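Local coordinates for peptidoglycan-recognition protein LB (Drosophila melanogaster, PDB 7NSZ) that hydrolyses bacterial peptidoglycan as a zinc-dependent N-acetylmuramoyl-L-alanine amidase, probably acting as a scavenger that turns biologically active peptidoglycan into inactive fragments, at residues V41-Y47 / I113-W119; I78-F82 / I99-A103; L17-W23 / M89-R94. The protein carries 1 engineered substitution. One frame throughout, in Å; residues are numbered along the deposited sequence.

Contact 1 of 3, residues V41-Y47 / I113-W119. With ZN (zinc ion), chain B.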
loop_
_atom_site.group_PDB
_atom_site.type_symbol
_atom_site.label_atom_id
_atom_site.label_comp_id
_atom_site.label_asym_id
_atom_site.label_seq_id
_atom_site.Cartn_x
_atom_site.Cartn_y
_atom_site.Cartn_z
ATOM N N VAL A 41 5.824 3.594 6.566
ATOM C CA VAL A 41 4.610 3.064 5.906
ATOM C C VAL A 41 4.092 4.188 5.032
ATOM O O VAL A 41 3.847 5.296 5.555
ATOM C CB VAL A 41 3.555 2.582 6.901
ATOM C CG1 VAL A 41 2.290 2.159 6.199
ATOM C CG2 VAL A 41 4.078 1.496 7.804
ATOM N N ILE A 42 3.939 3.920 3.742
ATOM C CA ILE A 42 3.431 4.939 2.783
ATOM C C ILE A 42 2.083 4.480 2.291
ATOM O O ILE A 42 1.930 3.368 1.747
ATOM C CB ILE A 42 4.351 5.160 1.585
ATOM C CG1 ILE A 42 5.816 5.227 1.961
ATOM C CG2 ILE A 42 3.904 6.332 0.748
ATOM C CD1 ILE A 42 6.169 6.320 2.854
ATOM N N ILE A 43 1.091 5.338 2.416
ATOM C CA ILE A 43 -0.287 5.066 1.970
ATOM C C ILE A 43 -0.557 5.659 0.607
ATOM O O ILE A 43 -0.178 6.819 0.339
ATOM C CB ILE A 43 -1.323 5.594 2.994
ATOM C CG1 ILE A 43 -1.071 5.045 4.392
ATOM C CG2 ILE A 43 -2.722 5.342 2.528
ATOM C CD1 ILE A 43 -1.106 3.543 4.507
ATOM N N HIS A 44 -1.204 4.885 -0.232
ATOM C CA HIS A 44 -1.619 5.213 -1.610
ATOM C C HIS A 44 -3.085 4.941 -1.806
ATOM O O HIS A 44 -3.678 4.090 -1.087
ATOM C CB HIS A 44 -0.795 4.375 -2.636
ATOM C CG HIS A 44 0.668 4.470 -2.456
ATOM N ND1 HIS A 44 1.387 5.382 -3.228
ATOM C CD2 HIS A 44 1.583 3.798 -1.751
ATOM C CE1 HIS A 44 2.647 5.267 -2.981
ATOM N NE2 HIS A 44 2.844 4.304 -2.055
ATOM N N HIS A 45 -3.668 5.558 -2.848
ATOM C CA HIS A 45 -4.885 5.062 -3.487
ATOM C C HIS A 45 -4.520 4.587 -4.889
ATOM O O HIS A 45 -3.446 4.926 -5.413
ATOM C CB HIS A 45 -6.090 6.027 -3.494
ATOM C CG HIS A 45 -5.970 7.155 -4.459
ATOM N ND1 HIS A 45 -7.091 7.919 -4.715
ATOM C CD2 HIS A 45 -4.953 7.699 -5.131
ATOM C CE1 HIS A 45 -6.736 8.867 -5.551
ATOM N NE2 HIS A 45 -5.469 8.810 -5.778
ATOM N N SER A 46 -5.389 3.796 -5.486
ATOM C CA SER A 46 -5.085 3.308 -6.844
ATOM C C SER A 46 -5.567 4.299 -7.904
ATOM O O SER A 46 -4.959 4.335 -8.995
ATOM C CB SER A 46 -5.664 1.928 -7.126
ATOM O OG SER A 46 -7.079 1.904 -7.006
ATOM N N TYR A 47 -6.632 5.031 -7.609
ATOM C CA TYR A 47 -7.403 5.938 -8.530
ATOM C C TYR A 47 -8.194 5.124 -9.562
ATOM O O TYR A 47 -9.416 5.190 -9.565
ATOM C CB TYR A 47 -6.505 7.022 -9.135
ATOM C CG TYR A 47 -7.251 7.889 -10.109
ATOM C CD1 TYR A 47 -8.292 8.701 -9.681
ATOM C CD2 TYR A 47 -7.066 7.714 -11.469
ATOM C CE1 TYR A 47 -9.067 9.397 -10.596
ATOM C CE2 TYR A 47 -7.825 8.413 -12.399
ATOM C CZ TYR A 47 -8.845 9.235 -11.952
ATOM O OH TYR A 47 -9.584 9.953 -12.854
ATOM N N ILE A 113 1.267 0.646 0.855
ATOM C CA ILE A 113 -0.060 0.022 0.967
ATOM C C ILE A 113 -1.010 0.795 0.085
ATOM O O ILE A 113 -1.115 2.025 0.306
ATOM C CB ILE A 113 -0.566 0.012 2.426
ATOM C CG1 ILE A 113 0.409 -0.700 3.364
ATOM C CG2 ILE A 113 -1.969 -0.588 2.514
ATOM C CD1 ILE A 113 0.077 -0.503 4.872
ATOM N N VAL A 114 -1.612 0.172 -0.899
ATOM C CA VAL A 114 -2.613 0.845 -1.759
ATOM C C VAL A 114 -4.007 0.435 -1.293
ATOM O O VAL A 114 -4.361 -0.734 -1.177
ATOM C CB VAL A 114 -2.379 0.549 -3.250
ATOM C CG1 VAL A 114 -2.543 -0.913 -3.626
ATOM C CG2 VAL A 114 -3.286 1.422 -4.103
ATOM N N LEU A 115 -4.851 1.436 -1.060
ATOM C CA LEU A 115 -6.283 1.237 -0.838
ATOM C C LEU A 115 -6.959 1.353 -2.195
ATOM O O LEU A 115 -6.944 2.430 -2.791
ATOM C CB LEU A 115 -6.864 2.217 0.188
ATOM C CG LEU A 115 -6.690 1.797 1.642
ATOM C CD1 LEU A 115 -5.290 1.919 2.146
ATOM C CD2 LEU A 115 -7.638 2.628 2.547
ATOM N N ILE A 116 -7.426 0.256 -2.751
ATOM C CA ILE A 116 -7.970 0.238 -4.125
ATOM C C ILE A 116 -9.175 1.190 -4.173
ATOM O O ILE A 116 -10.063 1.158 -3.294
ATOM C CB ILE A 116 -8.344 -1.192 -4.564
ATOM C CG1 ILE A 116 -7.089 -2.066 -4.605
ATOM C CG2 ILE A 116 -9.068 -1.217 -5.897
ATOM C CD1 ILE A 116 -7.362 -3.549 -4.604
ATOM N N GLY A 117 -9.147 2.092 -5.138
ATOM C CA GLY A 117 -10.235 3.059 -5.376
ATOM C C GLY A 117 -9.678 4.444 -5.527
ATOM O O GLY A 117 -8.461 4.679 -5.430
ATOM N N ASP A 118 -10.623 5.353 -5.785
ATOM C CA ASP A 118 -10.380 6.799 -5.885
ATOM C C ASP A 118 -10.864 7.434 -4.581
ATOM O O ASP A 118 -12.088 7.474 -4.396
ATOM C CB ASP A 118 -11.095 7.382 -7.112
ATOM C CG ASP A 118 -11.052 8.908 -7.194
ATOM O OD1 ASP A 118 -10.233 9.547 -6.517
ATOM O OD2 ASP A 118 -11.810 9.454 -8.053
ATOM N N TRP A 119 -9.957 7.919 -3.752
ATOM C CA TRP A 119 -10.287 8.444 -2.396
ATOM C C TRP A 119 -9.945 9.942 -2.267
ATOM O O TRP A 119 -9.591 10.452 -1.220
ATOM C CB TRP A 119 -9.632 7.551 -1.351
ATOM C CG TRP A 119 -10.009 6.096 -1.497
ATOM C CD1 TRP A 119 -9.157 5.054 -1.781
ATOM C CD2 TRP A 119 -11.324 5.525 -1.521
ATOM N NE1 TRP A 119 -9.840 3.890 -1.880
ATOM C CE2 TRP A 119 -11.185 4.137 -1.758
ATOM C CE3 TRP A 119 -12.612 6.043 -1.319
ATOM C CZ2 TRP A 119 -12.246 3.267 -1.812
ATOM C CZ3 TRP A 119 -13.679 5.195 -1.399
ATOM C CH2 TRP A 119 -13.511 3.828 -1.614
HETATM ZN ZN ZN B . 0.614 6.767 -4.559
#

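Contact 2 of 3, residues I78-F82 / I99-A103. Engineered in segment 78-82: Phe80 (natural residue Tyr).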
loop_
_atom_site.group_PDB
_atom_site.type_symbol
_atom_site.label_atom_id
_atom_site.label_comp_id
_atom_site.label_asym_id
_atom_site.label_seq_id
_atom_site.Cartn_x
_atom_site.Cartn_y
_atom_site.Cartn_z
ATOM N N ILE A 78 3.849 -5.509 -9.733
ATOM C CA ILE A 78 3.006 -4.490 -9.073
ATOM C C ILE A 78 3.877 -3.665 -8.125
ATOM O O ILE A 78 4.719 -4.207 -7.427
ATOM C CB ILE A 78 1.829 -5.130 -8.320
ATOM C CG1 ILE A 78 0.795 -4.056 -7.980
ATOM C CG2 ILE A 78 2.252 -5.977 -7.149
ATOM C CD1 ILE A 78 -0.501 -4.607 -7.433
ATOM N N GLY A 79 3.740 -2.347 -8.157
ATOM C CA GLY A 79 4.697 -1.501 -7.395
ATOM C C GLY A 79 4.499 -1.502 -5.872
ATOM O O GLY A 79 5.414 -1.112 -5.176
ATOM N N PHE A 80 3.339 -1.901 -5.399
ATOM C CA PHE A 80 2.951 -1.806 -3.980
ATOM C C PHE A 80 3.357 -3.053 -3.205
ATOM O O PHE A 80 3.377 -4.196 -3.741
ATOM C CB PHE A 80 1.438 -1.593 -3.899
ATOM C CG PHE A 80 0.974 -0.391 -4.669
ATOM C CD1 PHE A 80 1.334 0.898 -4.259
ATOM C CD2 PHE A 80 0.156 -0.510 -5.774
ATOM C CE1 PHE A 80 0.912 2.025 -4.955
ATOM C CE2 PHE A 80 -0.277 0.607 -6.451
ATOM C CZ PHE A 80 0.137 1.882 -6.064
ATOM N N SER A 81 3.546 -2.877 -1.929
ATOM C CA SER A 81 3.826 -3.998 -0.997
ATOM C C SER A 81 2.573 -4.836 -0.784
ATOM O O SER A 81 2.628 -6.086 -0.749
ATOM C CB SER A 81 4.325 -3.488 0.303
ATOM O OG SER A 81 5.406 -2.551 0.156
ATOM N N PHE A 82 1.446 -4.136 -0.582
ATOM C CA PHE A 82 0.139 -4.756 -0.260
ATOM C C PHE A 82 -0.994 -3.921 -0.842
ATOM O O PHE A 82 -0.827 -2.672 -0.963
ATOM C CB PHE A 82 -0.123 -4.894 1.250
ATOM C CG PHE A 82 0.840 -5.833 1.923
ATOM C CD1 PHE A 82 1.994 -5.367 2.480
ATOM C CD2 PHE A 82 0.588 -7.181 2.006
ATOM C CE1 PHE A 82 2.929 -6.225 3.025
ATOM C CE2 PHE A 82 1.537 -8.056 2.544
ATOM C CZ PHE A 82 2.687 -7.555 3.078
ATOM N N ILE A 99 11.962 -4.482 -2.079
ATOM C CA ILE A 99 12.055 -3.113 -2.590
ATOM C C ILE A 99 10.873 -2.883 -3.514
ATOM O O ILE A 99 10.650 -3.658 -4.471
ATOM C CB ILE A 99 13.399 -2.877 -3.305
ATOM C CG1 ILE A 99 14.557 -3.080 -2.311
ATOM C CG2 ILE A 99 13.415 -1.496 -3.920
ATOM C CD1 ILE A 99 15.946 -2.797 -2.862
ATOM N N GLY A 100 10.131 -1.816 -3.259
ATOM C CA GLY A 100 8.917 -1.467 -4.009
ATOM C C GLY A 100 9.185 -0.573 -5.188
ATOM O O GLY A 100 10.370 -0.275 -5.483
ATOM N N ALA A 101 8.133 -0.170 -5.874
ATOM C CA ALA A 101 8.220 0.838 -6.951
ATOM C C ALA A 101 7.025 1.757 -6.809
ATOM O O ALA A 101 6.288 2.022 -7.751
ATOM C CB ALA A 101 8.194 0.188 -8.328
ATOM N N HIS A 102 6.859 2.283 -5.597
ATOM C CA HIS A 102 5.684 3.113 -5.256
ATOM C C HIS A 102 6.071 4.497 -4.736
ATOM O O HIS A 102 5.200 5.341 -4.771
ATOM C CB HIS A 102 4.746 2.363 -4.287
ATOM C CG HIS A 102 5.361 2.084 -2.962
ATOM N ND1 HIS A 102 5.352 2.973 -1.896
ATOM C CD2 HIS A 102 6.127 1.042 -2.560
ATOM C CE1 HIS A 102 6.111 2.471 -0.937
ATOM N NE2 HIS A 102 6.650 1.284 -1.334
ATOM N N ALA A 103 7.229 4.678 -4.153
ATOM C CA ALA A 103 7.549 5.963 -3.498
ATOM C C ALA A 103 9.042 6.203 -3.635
ATOM O O ALA A 103 9.818 5.673 -2.887
ATOM C CB ALA A 103 7.142 5.915 -2.051
#

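Contact 3 of 3, residues L17-W23 / M89-R94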
loop_
_atom_site.group_PDB
_atom_site.type_symbol
_atom_site.label_atom_id
_atom_site.label_comp_id
_atom_site.label_asym_id
_atom_site.label_seq_id
_atom_site.Cartn_x
_atom_site.Cartn_y
_atom_site.Cartn_z
ATOM N N LEU A 17 -5.233 -11.979 5.194
ATOM C CA LEU A 17 -4.118 -11.747 4.243
ATOM C C LEU A 17 -4.150 -12.786 3.154
ATOM O O LEU A 17 -3.952 -14.003 3.472
ATOM C CB LEU A 17 -2.774 -11.846 4.948
ATOM C CG LEU A 17 -1.595 -11.513 4.025
ATOM C CD1 LEU A 17 -1.321 -12.581 3.017
ATOM C CD2 LEU A 17 -1.701 -10.152 3.360
ATOM N N LEU A 18 -4.430 -12.426 1.911
ATOM C CA LEU A 18 -4.450 -13.317 0.753
ATOM C C LEU A 18 -3.098 -13.310 0.056
ATOM O O LEU A 18 -2.419 -12.260 -0.051
ATOM C CB LEU A 18 -5.618 -12.901 -0.117
ATOM C CG LEU A 18 -6.968 -12.887 0.636
ATOM C CD1 LEU A 18 -8.075 -12.447 -0.304
ATOM C CD2 LEU A 18 -7.314 -14.220 1.301
ATOM N N SER A 19 -2.649 -14.466 -0.371
ATOM C CA SER A 19 -1.345 -14.623 -1.026
ATOM C C SER A 19 -1.406 -14.115 -2.474
ATOM O O SER A 19 -2.510 -13.922 -3.073
ATOM C CB SER A 19 -0.949 -16.084 -0.993
ATOM O OG SER A 19 -1.794 -16.797 -1.892
ATOM N N ARG A 20 -0.257 -14.003 -3.090
ATOM C CA ARG A 20 -0.158 -13.704 -4.530
ATOM C C ARG A 20 -0.896 -14.763 -5.373
ATOM O O ARG A 20 -1.682 -14.415 -6.283
ATOM C CB ARG A 20 1.313 -13.637 -4.927
ATOM C CG ARG A 20 2.070 -12.448 -4.362
ATOM C CD ARG A 20 3.519 -12.503 -4.787
ATOM N NE ARG A 20 3.667 -12.327 -6.231
ATOM C CZ ARG A 20 3.877 -11.172 -6.809
ATOM N NH1 ARG A 20 3.932 -10.051 -6.099
ATOM N NH2 ARG A 20 4.056 -11.085 -8.110
ATOM N N SER A 21 -0.732 -16.054 -5.041
ATOM C CA SER A 21 -1.408 -17.142 -5.819
ATOM C C SER A 21 -2.924 -17.025 -5.642
ATOM O O SER A 21 -3.677 -17.270 -6.602
ATOM C CB SER A 21 -0.886 -18.498 -5.446
ATOM O OG SER A 21 -1.042 -18.723 -4.068
ATOM N N ASP A 22 -3.354 -16.571 -4.484
ATOM C CA ASP A 22 -4.793 -16.386 -4.185
ATOM C C ASP A 22 -5.427 -15.442 -5.185
ATOM O O ASP A 22 -6.614 -15.644 -5.469
ATOM C CB ASP A 22 -5.052 -15.923 -2.749
ATOM C CG ASP A 22 -4.824 -16.944 -1.651
ATOM O OD1 ASP A 22 -4.849 -18.197 -1.967
ATOM O OD2 ASP A 22 -4.694 -16.525 -0.476
ATOM N N TRP A 23 -4.743 -14.409 -5.684
ATOM C CA TRP A 23 -5.342 -13.468 -6.654
ATOM C C TRP A 23 -4.850 -13.733 -8.065
ATOM O O TRP A 23 -5.120 -12.946 -8.926
ATOM C CB TRP A 23 -5.214 -11.996 -6.190
ATOM C CG TRP A 23 -3.836 -11.449 -5.901
ATOM C CD1 TRP A 23 -3.247 -11.375 -4.666
ATOM C CD2 TRP A 23 -2.980 -10.755 -6.816
ATOM N NE1 TRP A 23 -2.062 -10.691 -4.761
ATOM C CE2 TRP A 23 -1.844 -10.342 -6.062
ATOM C CE3 TRP A 23 -3.023 -10.476 -8.186
ATOM C CZ2 TRP A 23 -0.817 -9.611 -6.645
ATOM C CZ3 TRP A 23 -1.969 -9.792 -8.748
ATOM C CH2 TRP A 23 -0.907 -9.334 -7.973
ATOM N N MET A 89 -10.426 -7.317 2.522
ATOM C CA MET A 89 -9.295 -8.260 2.491
ATOM C C MET A 89 -8.013 -7.509 2.175
ATOM O O MET A 89 -7.988 -6.427 1.549
ATOM C CB MET A 89 -9.562 -9.337 1.442
ATOM C CG MET A 89 -10.749 -10.160 1.764
ATOM S SD MET A 89 -10.674 -11.115 3.301
ATOM C CE MET A 89 -12.306 -10.685 3.897
ATOM N N ILE A 90 -6.886 -8.125 2.566
ATOM C CA ILE A 90 -5.539 -7.624 2.242
ATOM C C ILE A 90 -4.928 -8.558 1.212
ATOM O O ILE A 90 -4.981 -9.779 1.397
ATOM C CB ILE A 90 -4.687 -7.544 3.497
ATOM C CG1 ILE A 90 -5.372 -6.696 4.554
ATOM C CG2 ILE A 90 -3.261 -7.046 3.176
ATOM C CD1 ILE A 90 -4.956 -6.943 5.916
ATOM N N TYR A 91 -4.332 -7.987 0.172
ATOM C CA TYR A 91 -3.753 -8.725 -0.943
ATOM C C TYR A 91 -2.243 -8.544 -0.926
ATOM O O TYR A 91 -1.746 -7.394 -1.015
ATOM C CB TYR A 91 -4.380 -8.233 -2.240
ATOM C CG TYR A 91 -5.835 -8.577 -2.372
ATOM C CD1 TYR A 91 -6.835 -7.808 -1.790
ATOM C CD2 TYR A 91 -6.194 -9.746 -2.996
ATOM C CE1 TYR A 91 -8.171 -8.185 -1.840
ATOM C CE2 TYR A 91 -7.516 -10.149 -3.057
ATOM C CZ TYR A 91 -8.516 -9.345 -2.511
ATOM O OH TYR A 91 -9.820 -9.759 -2.556
ATOM N N THR A 92 -1.466 -9.615 -0.903
ATOM C CA THR A 92 -0.009 -9.546 -0.945
ATOM C C THR A 92 0.391 -9.024 -2.307
ATOM O O THR A 92 0.050 -9.614 -3.348
ATOM C CB THR A 92 0.650 -10.891 -0.680
ATOM O OG1 THR A 92 0.186 -11.326 0.609
ATOM C CG2 THR A 92 2.164 -10.800 -0.665
ATOM N N GLY A 93 1.170 -7.935 -2.336
ATOM C CA GLY A 93 1.867 -7.425 -3.521
ATOM C C GLY A 93 3.308 -7.901 -3.503
ATOM O O GLY A 93 3.547 -9.120 -3.430
ATOM N N ARG A 94 4.258 -6.991 -3.477
ATOM C CA ARG A 94 5.669 -7.412 -3.307
ATOM C C ARG A 94 5.905 -7.991 -1.932
ATOM O O ARG A 94 6.875 -8.764 -1.780
ATOM C CB ARG A 94 6.599 -6.240 -3.558
ATOM C CG ARG A 94 6.476 -5.687 -4.956
ATOM C CD ARG A 94 7.644 -4.857 -5.420
ATOM N NE ARG A 94 7.368 -4.197 -6.670
ATOM C CZ ARG A 94 8.263 -3.673 -7.480
ATOM N NH1 ARG A 94 9.509 -3.510 -7.043
ATOM N NH2 ARG A 94 7.880 -3.264 -8.659
#

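Contact 1 of 3, residues V41-Y47 / I113-W119
Strands 41-45 and 113-115 run parallel with their axes 4.4 Å apart, pairing Ile43, His44 and His45 with Ile113, Val114 and Leu115 through the bonds Ile113 N to Ile42 O, His44 N to Ile113 O and Leu115 N to His44 O. His44 and Val114 share one face of the sheet. There His44 ND1 binds zinc at 2.1 Å, a site completed by His154 and Cys162, while NE2 of the same ring bonds to His102. Val114 CG2 packs against the His45-Ser46 peptide, 3.5 Å from Ser46 N. On the other face Ile43 and Ile113 lie side by side, and the tip of Ile113, CD1, continues to Val41 CG1 at 3.7 Å.

Past the last bridge the two chains stay together as loops. His45, with CG set between its backbone N and carbonyl carbon (chi1 74°), lays its ring beside the 117-119 loop, where ND1 accepts Trp119 N at 3.0 Å. This bond is almost straight (178°) and lies in the imidazole plane, which helps fix the rotation of the ring. Ser46 OG takes Gly117 N at 2.8 Å and also bonds to Pro49 O. Gly117 O in turn receives Tyr47 N at 2.9 Å, the donor standing above the carbonyl plane. The Asp118 carboxylate runs alongside the Tyr47 ring, steeply inclined to it, with OD1 at the ring edge and OD2 in a salt bridge to Arg120.

These are adjacent inner strands of the mixed sheet: 110-115 has 82-84 on its other side, and 38-45 has the outermost strand 149-153. Helix 126-142 covers Ile113, Leu115 and Trp119; helix 55-72 packs on Ser46 and Ile116.

Contact 2 of 3, residues I78-F82 / I99-A103
The imidazole of His102 turns its edge to Gly79 O, which lies close to the ring plane and 3.5 Å from CD2, whereas the Phe80 ring meets the His102 methylene, CD1 standing 3.7 Å from His102 CB. Phe80 is an engineered replacement for the natural tyrosine. Its ring also meets His44, the zinc ligand, with the planes about 60° apart, and His44 stands nearly perpendicular to His102.

Gly79 O does most of the joining. Ala101 N donates to it at 3.0 Å, nearly straight (173°), in the carbonyl plane and on a lone pair, while the CB and CD2 of His102 lie against the same oxygen. Gly79 has no side chain, and a CB there would clash with Ala101 O; its bare CA lets the loops come together, 4.0 Å from Ala101 CB. His102 holds CG between its backbone N and carbonyl carbon (chi1 64°), which brings the CD2 edge of the ring up to Gly79 O. Ser81 OG, 4.3 Å from His102 NE2, has its hydrogen bond with Gly112 N on strand 110-115.

His102 is thus a second-shell residue: its ND1 bonds to His44 NE2 and so helps set the rotation of the zinc-bound ring. The natural tyrosine at position 80 is inferred to be essential for coordinating the zinc hydrate; the phenylalanine modelled here keeps the ring close to the metal but lacks the hydroxyl that could serve there.

Contact 3 of 3, residues L17-W23 / M89-R94
Thr92 loses the most surface here, and its hydroxyl and backbone N both serve Leu18 O: OG1 donates at 2.8 Å, tilted from the carbonyl plane, and N at 2.9 Å, nearly in line with the carbonyl. Two donors from one residue thus grip a single oxygen just where the short strand 17-18 ends. The third polar atom of Thr92, its O, receives Trp23 NE1 at 2.8 Å in the plane of the indole, so the threonine is tied to Leu18 near the start of the segment and to Trp23 at its end.

Leu18, second in buried area, bonds through its N to Ile90 O. Its side chain runs alongside Tyr91, pointing the same way, and the CD1 methyl rests 3.6 Å from Tyr91 CE2. Leu17 goes to the opposite face. With CG trans to its backbone N (chi1 -176°), its branches bend back over the neighbouring strand: CD2 presses on Ile90 CG2 at a tight 3.5 Å, and CD1 comes to 3.1 Å from Thr92 OG1.

Tyr91 turns its ring edge to the face of Trp23 in an offset edge-to-face pair, planes 71° apart, while its OH bonds to Asp87. Farther along, Arg20 bends at chi3 to bring NH1 above the carbonyl plane of Gly93 at 2.9 Å; the same nitrogen makes a salt bridge to Asp77.

After Leu18 the chain turns through an ST motif, with Ser19 OG accepting from Asp22 N and Asp22 OD2 taking Ser19 N in return. The whole is a short parallel edge pairing: strand 17-18, outermost in the amidase sheet, pairs alongside strand 90-92, and the following turn brings Trp23 back against it, where it also packs on Met62 of helix 55-72.

From the N terminus, segment 17-23 waits until 89-94 for its partner, so contact 3 closes a long loop that brings the outermost strand onto the sheet. Segment 41-47 starts inside that loop but pairs with 113-119 beyond it, so contacts 1 and 3 cross while belonging to one sheet. Contact 2 lies nested within contact 1 and crosses contact 3, since 78-82 lies inside the 17-94 loop and 99-103 beyond it. It touches both others: Phe82 O meets Val114 N on the contact 1 side, and the Arg94 guanidinium bonds to Ile78 O and Ile99 O on the other. The loops of contact 2 thereby join the strand pair beside the zinc to the chain leaving strand 90-92.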